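Local coordinates for protein catalase-3 (Neurospora crassa, PDB 3EJ6) that breaks hydrogen peroxide down to water and dioxygen with a heme cofactor, as a large-subunit catalase, and probably protects the cell from peroxide toxicity, at residues Q450-F455 with Y517-T522; L303-A308 with V521-S526; A244-E249 with V673-E678. One frame throughout, in Å; residues are numbered along the deposited sequence.

Contact 1: Q450-F455 with Y517-T522; sequences QPRLFF and YHNNVT. With NAG (2-acetamido-2-deoxy-beta-D-glucopyranose), chain E.
R452 lays its aliphatic stem over one face of the H518 imidazole, CG sitting 4.0 Å from the ring centroid in a CH-pi contact displaced toward the rim. Beyond the stem the guanidinium, turned 24° from the ring plane, lies against the backbone, with H518 O over the centre of one face, 3.3 Å from R452 CZ, where the angle is too poor for a bond; N456 ND2 binds that oxygen. R452 NE donates to N456 OD1, while Y517 CD2 lies at the edge of the guanidinium, near its plane, 3.5 Å from R452 NH1. Helix 449-456 of the catalase-related region is flanked by the loop leading from helix 495-505 toward strand 539-543. H518 is fixed at two nitrogens: ND1 accepts N520 N in the ring plane, and NE2 binds T449 O at the helix start. Replacing H518 by an alanine would probably leave T449 O and N520 N without these partners and uncover the stem of R452. L453, its CG anti to the backbone N (chi1 -174°), sends CD1 within 3.2 Å of N520 O, and its CG meets T522 CG2 at 4.2 Å. N520 ND2 carries an N-linked N-acetylglucosamine, whose C6 lies 3.8 Å from H518 CB.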
# COMPACT_ATOMS: atom_id res chain seq x y z
N GLN A 450 -27.99 31.90 -16.66
CA GLN A 450 -27.98 31.89 -15.20
C GLN A 450 -26.83 32.68 -14.55
O GLN A 450 -27.04 33.34 -13.53
CB GLN A 450 -28.03 30.46 -14.66
CG GLN A 450 -29.35 29.74 -14.96
CD GLN A 450 -29.82 28.82 -13.84
OE1 GLN A 450 -29.06 28.48 -12.93
NE2 GLN A 450 -31.08 28.42 -13.90
N PRO A 451 -25.61 32.60 -15.11
CA PRO A 451 -24.54 33.51 -14.70
C PRO A 451 -24.96 34.98 -14.65
O PRO A 451 -24.64 35.69 -13.70
CB PRO A 451 -23.47 33.30 -15.77
CG PRO A 451 -23.67 31.93 -16.25
CD PRO A 451 -25.14 31.63 -16.12
N ARG A 452 -25.68 35.42 -15.68
CA ARG A 452 -26.23 36.77 -15.73
C ARG A 452 -27.31 36.97 -14.67
O ARG A 452 -27.39 38.02 -14.04
CB ARG A 452 -26.79 37.08 -17.12
CG ARG A 452 -27.43 38.47 -17.28
CD ARG A 452 -26.43 39.60 -17.02
NE ARG A 452 -27.03 40.92 -17.19
CZ ARG A 452 -27.28 41.51 -18.36
NH1 ARG A 452 -27.00 40.90 -19.51
NH2 ARG A 452 -27.83 42.72 -18.38
N LEU A 453 -28.15 35.95 -14.48
CA LEU A 453 -29.19 35.96 -13.45
C LEU A 453 -28.60 36.14 -12.05
O LEU A 453 -29.18 36.84 -11.21
CB LEU A 453 -30.03 34.67 -13.50
CG LEU A 453 -31.25 34.58 -12.58
CD1 LEU A 453 -32.27 35.66 -12.90
CD2 LEU A 453 -31.88 33.20 -12.69
N PHE A 454 -27.46 35.49 -11.80
CA PHE A 454 -26.75 35.63 -10.53
C PHE A 454 -26.19 37.04 -10.36
O PHE A 454 -26.32 37.64 -9.29
CB PHE A 454 -25.63 34.60 -10.42
CG PHE A 454 -24.71 34.82 -9.25
CD1 PHE A 454 -25.13 34.51 -7.96
CD2 PHE A 454 -23.44 35.33 -9.43
CE1 PHE A 454 -24.30 34.72 -6.87
CE2 PHE A 454 -22.59 35.54 -8.34
CZ PHE A 454 -23.02 35.23 -7.06
N PHE A 455 -25.55 37.55 -11.41
CA PHE A 455 -24.97 38.90 -11.40
C PHE A 455 -26.03 39.99 -11.24
O PHE A 455 -25.79 41.00 -10.57
CB PHE A 455 -24.16 39.14 -12.68
CG PHE A 455 -23.38 40.43 -12.66
CD1 PHE A 455 -22.14 40.50 -12.04
CD2 PHE A 455 -23.89 41.57 -13.28
CE1 PHE A 455 -21.42 41.69 -12.03
CE2 PHE A 455 -23.17 42.76 -13.27
CZ PHE A 455 -21.94 42.82 -12.64
N TYR A 517 -28.53 38.16 -22.98
CA TYR A 517 -28.74 39.25 -22.03
C TYR A 517 -30.18 39.27 -21.53
O TYR A 517 -31.12 38.99 -22.28
CB TYR A 517 -28.42 40.61 -22.66
CG TYR A 517 -26.99 40.82 -23.12
CD1 TYR A 517 -26.66 41.85 -23.99
CD2 TYR A 517 -25.95 39.98 -22.69
CE1 TYR A 517 -25.36 42.06 -24.41
CE2 TYR A 517 -24.65 40.18 -23.11
CZ TYR A 517 -24.36 41.22 -23.98
OH TYR A 517 -23.07 41.43 -24.40
N HIS A 518 -30.34 39.60 -20.25
CA HIS A 518 -31.66 39.74 -19.63
C HIS A 518 -31.57 40.52 -18.32
O HIS A 518 -30.48 40.79 -17.82
CB HIS A 518 -32.30 38.37 -19.39
CG HIS A 518 -31.57 37.52 -18.40
ND1 HIS A 518 -31.86 37.53 -17.05
CD2 HIS A 518 -30.56 36.62 -18.56
CE1 HIS A 518 -31.06 36.68 -16.43
NE2 HIS A 518 -30.26 36.12 -17.32
N ASN A 519 -32.73 40.88 -17.77
CA ASN A 519 -32.81 41.67 -16.54
C ASN A 519 -33.57 40.98 -15.39
O ASN A 519 -33.94 41.63 -14.41
CB ASN A 519 -33.45 43.03 -16.83
CG ASN A 519 -32.71 43.82 -17.90
OD1 ASN A 519 -33.32 44.46 -18.75
ND2 ASN A 519 -31.38 43.77 -17.86
N ASN A 520 -33.79 39.67 -15.52
CA ASN A 520 -34.45 38.89 -14.46
C ASN A 520 -33.61 38.82 -13.18
O ASN A 520 -32.38 38.84 -13.23
CB ASN A 520 -34.76 37.47 -14.95
CG ASN A 520 -36.06 37.39 -15.75
OD1 ASN A 520 -36.50 38.39 -16.33
ND2 ASN A 520 -36.67 36.21 -15.77
N VAL A 521 -34.30 38.74 -12.05
CA VAL A 521 -33.66 38.72 -10.72
C VAL A 521 -34.29 37.64 -9.84
O VAL A 521 -35.48 37.35 -9.96
CB VAL A 521 -33.80 40.09 -10.02
CG1 VAL A 521 -33.05 40.10 -8.70
CG2 VAL A 521 -33.29 41.21 -10.93
N THR A 522 -33.48 37.07 -8.95
CA THR A 522 -33.93 36.02 -8.03
C THR A 522 -33.50 36.31 -6.59
O THR A 522 -32.56 37.07 -6.35
CB THR A 522 -33.38 34.64 -8.45
OG1 THR A 522 -33.86 33.63 -7.55
CG2 THR A 522 -31.86 34.64 -8.45
C1 NAG E . -37.06 35.79 -17.10
C2 NAG E . -38.48 35.53 -17.61
C3 NAG E . -38.48 34.65 -18.86
C4 NAG E . -37.40 35.07 -19.85
C5 NAG E . -36.06 35.26 -19.16
C6 NAG E . -34.98 35.72 -20.13
C7 NAG E . -39.90 35.64 -15.64
C8 NAG E . -41.21 36.26 -16.04
N2 NAG E . -39.28 34.92 -16.56
O3 NAG E . -39.74 34.73 -19.48
O4 NAG E . -37.29 34.08 -20.85
O5 NAG E . -36.22 36.24 -18.15
O6 NAG E . -33.97 34.73 -20.22
O7 NAG E . -39.46 35.82 -14.51

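Contact 2: L303-A308 with V521-S526; sequences LPEEFA and VTRGVS
R523 reaches across to E305 and E306, tying the linker leading to strand 539-543 of the parallel sheet to a loop between strands 276-284 and 311-320 of the antiparallel catalase beta-barrel. From CB, which points at the barrel loop, the chain runs to CG, 3.8 Å from E306 OE1; a bend at chi3 (-51°) then turns the guanidinium toward E305. There NH2 comes 3.5 Å from E305 CB and makes a long salt bridge of 3.6 Å to E305 OE1, with the carboxylate and guanidinium planes almost perpendicular. E306 OE1 adds opposite charge near NH1 but lies well out of the guanidinium plane, so no N-H points at it and only the charges attract. The other oxygen of E306 takes a hydrogen bond: T522 OG1 donates to E306 OE2 at 2.6 Å, meeting it on the syn side, 24° out of the carboxylate plane. The same hydroxyl lies 3.7 Å from P304 CB, and S457 of the catalase-related region holds the T522 backbone N. A water bridges the two loops beside this bond, accepting from E305 N at 3.1 Å and donating to T522 OG1 and R523 O, each at 2.7 Å.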
# COMPACT_ATOMS: atom_id res chain seq x y z
N LEU A 303 -32.37 26.13 -9.31
CA LEU A 303 -33.79 26.46 -9.42
C LEU A 303 -34.13 27.64 -8.49
O LEU A 303 -33.93 27.54 -7.28
CB LEU A 303 -34.65 25.25 -9.05
CG LEU A 303 -36.17 25.42 -9.14
CD1 LEU A 303 -36.60 25.77 -10.56
CD2 LEU A 303 -36.87 24.15 -8.68
N PRO A 304 -34.63 28.75 -9.06
CA PRO A 304 -35.06 29.90 -8.24
C PRO A 304 -36.12 29.53 -7.20
O PRO A 304 -36.96 28.67 -7.44
CB PRO A 304 -35.64 30.87 -9.27
CG PRO A 304 -35.02 30.50 -10.55
CD PRO A 304 -34.81 29.02 -10.50
N GLU A 305 -36.07 30.20 -6.05
CA GLU A 305 -37.00 29.95 -4.94
C GLU A 305 -38.44 30.36 -5.25
O GLU A 305 -39.38 29.84 -4.65
CB GLU A 305 -36.53 30.65 -3.67
CG GLU A 305 -35.24 30.09 -3.08
CD GLU A 305 -34.81 30.80 -1.81
OE1 GLU A 305 -35.69 31.23 -1.03
OE2 GLU A 305 -33.59 30.91 -1.58
N GLU A 306 -38.61 31.31 -6.18
CA GLU A 306 -39.95 31.77 -6.58
C GLU A 306 -40.75 30.71 -7.37
O GLU A 306 -41.97 30.77 -7.41
CB GLU A 306 -39.91 33.10 -7.35
CG GLU A 306 -38.70 33.34 -8.26
CD GLU A 306 -37.57 34.07 -7.56
OE1 GLU A 306 -37.76 35.25 -7.17
OE2 GLU A 306 -36.49 33.47 -7.39
N PHE A 307 -40.05 29.76 -7.98
CA PHE A 307 -40.69 28.62 -8.64
C PHE A 307 -41.00 27.50 -7.64
O PHE A 307 -42.12 27.00 -7.59
CB PHE A 307 -39.82 28.08 -9.78
CG PHE A 307 -39.81 28.95 -11.01
CD1 PHE A 307 -38.66 29.62 -11.39
CD2 PHE A 307 -40.96 29.09 -11.78
CE1 PHE A 307 -38.65 30.43 -12.52
CE2 PHE A 307 -40.96 29.89 -12.91
CZ PHE A 307 -39.80 30.56 -13.29
N ALA A 308 -39.98 27.13 -6.87
CA ALA A 308 -40.11 26.09 -5.84
C ALA A 308 -39.53 26.60 -4.52
O ALA A 308 -38.31 26.61 -4.34
CB ALA A 308 -39.39 24.83 -6.28
N VAL A 521 -34.30 38.74 -12.05
CA VAL A 521 -33.66 38.72 -10.72
C VAL A 521 -34.29 37.64 -9.84
O VAL A 521 -35.48 37.35 -9.96
CB VAL A 521 -33.80 40.09 -10.02
CG1 VAL A 521 -33.05 40.10 -8.70
CG2 VAL A 521 -33.29 41.21 -10.93
N THR A 522 -33.48 37.07 -8.95
CA THR A 522 -33.93 36.02 -8.03
C THR A 522 -33.50 36.31 -6.59
O THR A 522 -32.56 37.07 -6.35
CB THR A 522 -33.38 34.64 -8.45
OG1 THR A 522 -33.86 33.63 -7.55
CG2 THR A 522 -31.86 34.64 -8.45
N ARG A 523 -34.20 35.69 -5.63
CA ARG A 523 -33.96 35.93 -4.21
C ARG A 523 -32.78 35.13 -3.65
O ARG A 523 -32.45 34.06 -4.16
CB ARG A 523 -35.20 35.57 -3.38
CG ARG A 523 -36.49 36.27 -3.79
CD ARG A 523 -37.53 36.19 -2.68
NE ARG A 523 -37.73 34.82 -2.18
CZ ARG A 523 -38.74 34.01 -2.50
NH1 ARG A 523 -39.72 34.41 -3.32
NH2 ARG A 523 -38.79 32.79 -1.97
N GLY A 524 -32.15 35.67 -2.61
CA GLY A 524 -31.27 34.90 -1.73
C GLY A 524 -29.86 34.58 -2.19
O GLY A 524 -29.14 33.85 -1.50
N VAL A 525 -29.45 35.11 -3.34
CA VAL A 525 -28.10 34.85 -3.86
C VAL A 525 -27.06 35.79 -3.25
O VAL A 525 -25.86 35.48 -3.25
CB VAL A 525 -28.05 34.99 -5.40
CG1 VAL A 525 -29.11 34.11 -6.05
CG2 VAL A 525 -28.22 36.44 -5.82
N SER A 526 -27.51 36.92 -2.73
CA SER A 526 -26.61 37.93 -2.16
C SER A 526 -26.24 37.61 -0.71
O SER A 526 -26.98 36.92 -0.01
CB SER A 526 -27.26 39.32 -2.23
OG SER A 526 -28.50 39.34 -1.54
O HOH W 1 -33.62 32.00 -5.46

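Contact 3: A244-E249 with V673-E678; sequences ALVWEE and VFKFLE
K675 and E249 come from opposite directions to form a buried salt bridge that joins the catalase core to the flavodoxin-like C-terminal domain of this large-subunit enzyme. The lysine enters from the chain that follows helix 660-673, the glutamate from the first turn of helix 247-256. K675 NZ donates to the syn lone pair of E249 OE1, on the side of the other carboxylate oxygen, at 2.7 Å. That second oxygen, OE2, is engaged as well, in a salt bridge with K631, so two lysines of the C-terminal domain share one buried carboxylate; this is likely to favour its charged form. K675 NZ has a further, weak hydrogen bond to W629 O. E249 reaches these partners with CG anti to the backbone N (chi1 177°) and the rest of its chain extended, whereas the lysine bends at chi2 before straightening toward its ammonium.

Apolar groups line the way to the charge. K675 CE packs against V246 CG1 at 3.9 Å, and L245 CD2 approaches NZ itself at 4.2 Å. The backbone is also provided for: L245 bonds to the main chain of I205 and F676 to that of G630, while K675 N donates to V673 O at 2.7 Å, closing a classic gamma turn centred on F674. F674 is the first residue to leave helix 660-673, with positive phi (72°). Its CB points toward the catalase segment, and the ring presents its edge rather than a face to a carbonyl: A244 O lies near the ring plane, 3.6 Å from F674 CE2.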
# COMPACT_ATOMS: atom_id res chain seq x y z
N ALA A 244 -19.23 37.50 4.52
CA ALA A 244 -18.03 37.33 3.70
C ALA A 244 -17.06 38.49 3.88
O ALA A 244 -17.47 39.63 4.11
CB ALA A 244 -18.42 37.20 2.23
N LEU A 245 -15.77 38.18 3.77
CA LEU A 245 -14.70 39.18 3.87
C LEU A 245 -14.46 39.84 2.52
O LEU A 245 -15.06 39.45 1.51
CB LEU A 245 -13.41 38.52 4.36
CG LEU A 245 -13.48 37.74 5.67
CD1 LEU A 245 -12.14 37.08 5.97
CD2 LEU A 245 -13.91 38.63 6.82
N VAL A 246 -13.59 40.84 2.52
CA VAL A 246 -13.10 41.45 1.28
C VAL A 246 -11.78 40.77 0.87
O VAL A 246 -11.13 40.13 1.70
CB VAL A 246 -12.90 42.98 1.41
CG1 VAL A 246 -14.23 43.65 1.73
CG2 VAL A 246 -11.85 43.31 2.46
N TRP A 247 -11.41 40.91 -0.39
CA TRP A 247 -10.24 40.21 -0.93
C TRP A 247 -8.93 40.65 -0.30
O TRP A 247 -8.11 39.82 0.11
CB TRP A 247 -10.16 40.38 -2.45
CG TRP A 247 -8.90 39.79 -3.03
CD1 TRP A 247 -7.94 40.44 -3.73
CD2 TRP A 247 -8.47 38.42 -2.94
NE1 TRP A 247 -6.94 39.57 -4.09
CE2 TRP A 247 -7.24 38.33 -3.61
CE3 TRP A 247 -9.01 37.27 -2.35
CZ2 TRP A 247 -6.54 37.12 -3.72
CZ3 TRP A 247 -8.31 36.07 -2.46
CH2 TRP A 247 -7.09 36.01 -3.14
N GLU A 248 -8.72 41.97 -0.24
CA GLU A 248 -7.52 42.54 0.38
C GLU A 248 -7.36 42.15 1.85
O GLU A 248 -6.25 42.06 2.36
CB GLU A 248 -7.48 44.07 0.22
CG GLU A 248 -8.71 44.83 0.73
CD GLU A 248 -9.73 45.11 -0.37
OE1 GLU A 248 -9.97 44.22 -1.21
OE2 GLU A 248 -10.30 46.22 -0.37
N GLU A 249 -8.49 41.93 2.52
CA GLU A 249 -8.50 41.44 3.91
C GLU A 249 -8.11 39.97 3.98
O GLU A 249 -7.31 39.58 4.83
CB GLU A 249 -9.89 41.64 4.52
CG GLU A 249 -10.05 41.10 5.95
CD GLU A 249 -11.45 41.28 6.50
OE1 GLU A 249 -12.30 41.89 5.81
OE2 GLU A 249 -11.70 40.82 7.63
N VAL A 673 -24.81 44.82 10.83
CA VAL A 673 -24.57 45.25 9.45
C VAL A 673 -23.30 44.56 8.93
O VAL A 673 -23.21 44.25 7.74
CB VAL A 673 -24.40 46.78 9.35
CG1 VAL A 673 -24.18 47.20 7.90
CG2 VAL A 673 -25.62 47.49 9.92
N PHE A 674 -22.34 44.35 9.82
CA PHE A 674 -21.12 43.57 9.56
C PHE A 674 -20.13 44.31 8.65
O PHE A 674 -19.03 44.65 9.08
CB PHE A 674 -21.45 42.18 9.00
CG PHE A 674 -20.25 41.28 8.88
CD1 PHE A 674 -19.72 40.66 10.00
CD2 PHE A 674 -19.66 41.05 7.65
CE1 PHE A 674 -18.62 39.82 9.90
CE2 PHE A 674 -18.55 40.22 7.53
CZ PHE A 674 -18.03 39.60 8.66
N LYS A 675 -20.54 44.55 7.41
CA LYS A 675 -19.69 45.22 6.43
C LYS A 675 -20.39 46.48 5.91
O LYS A 675 -21.53 46.42 5.46
CB LYS A 675 -19.38 44.27 5.26
CG LYS A 675 -17.91 44.27 4.84
CD LYS A 675 -17.03 43.64 5.91
CE LYS A 675 -15.76 43.05 5.32
NZ LYS A 675 -14.75 42.74 6.37
N PHE A 676 -19.69 47.61 5.98
CA PHE A 676 -20.20 48.88 5.46
C PHE A 676 -19.68 49.11 4.04
O PHE A 676 -18.54 49.53 3.83
CB PHE A 676 -19.79 50.03 6.38
CG PHE A 676 -20.58 50.07 7.67
CD1 PHE A 676 -20.16 49.34 8.77
CD2 PHE A 676 -21.74 50.83 7.76
CE1 PHE A 676 -20.89 49.37 9.96
CE2 PHE A 676 -22.47 50.86 8.94
CZ PHE A 676 -22.05 50.14 10.04
N LEU A 677 -20.55 48.83 3.06
CA LEU A 677 -20.18 48.81 1.64
C LEU A 677 -20.00 50.20 1.01
O LEU A 677 -19.49 50.31 -0.11
CB LEU A 677 -21.22 48.03 0.84
CG LEU A 677 -21.50 46.59 1.30
CD1 LEU A 677 -22.56 45.96 0.42
CD2 LEU A 677 -20.23 45.75 1.30
N GLU A 678 -20.42 51.25 1.71
CA GLU A 678 -20.27 52.63 1.22
C GLU A 678 -18.82 53.11 1.19
O GLU A 678 -18.51 54.11 0.53
CB GLU A 678 -21.13 53.61 2.04
CG GLU A 678 -21.03 53.46 3.56
CD GLU A 678 -22.19 52.65 4.13
OE1 GLU A 678 -22.00 51.44 4.40
OE2 GLU A 678 -23.29 53.21 4.30

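Contacts 1 and 2 adjoin, their centres 11 Å apart, and share V521 and T522 of the linker between helix 495-505 and strand 539-543; they also touch where F454 CD1 packs on V525 CB at 3.9 Å. The centre of contact 3 is about 23 Å from the centres of both, with no touch. Along the chain 244-249 comes first, then 303-308, 450-455, the linker and finally 673-678, so the sequence span closed by contact 3 encloses the other two. The linker is thereby fastened to the helical region and the barrel on its way to the parallel sheet, and the chain just after helix 660-673 returns to the catalase core.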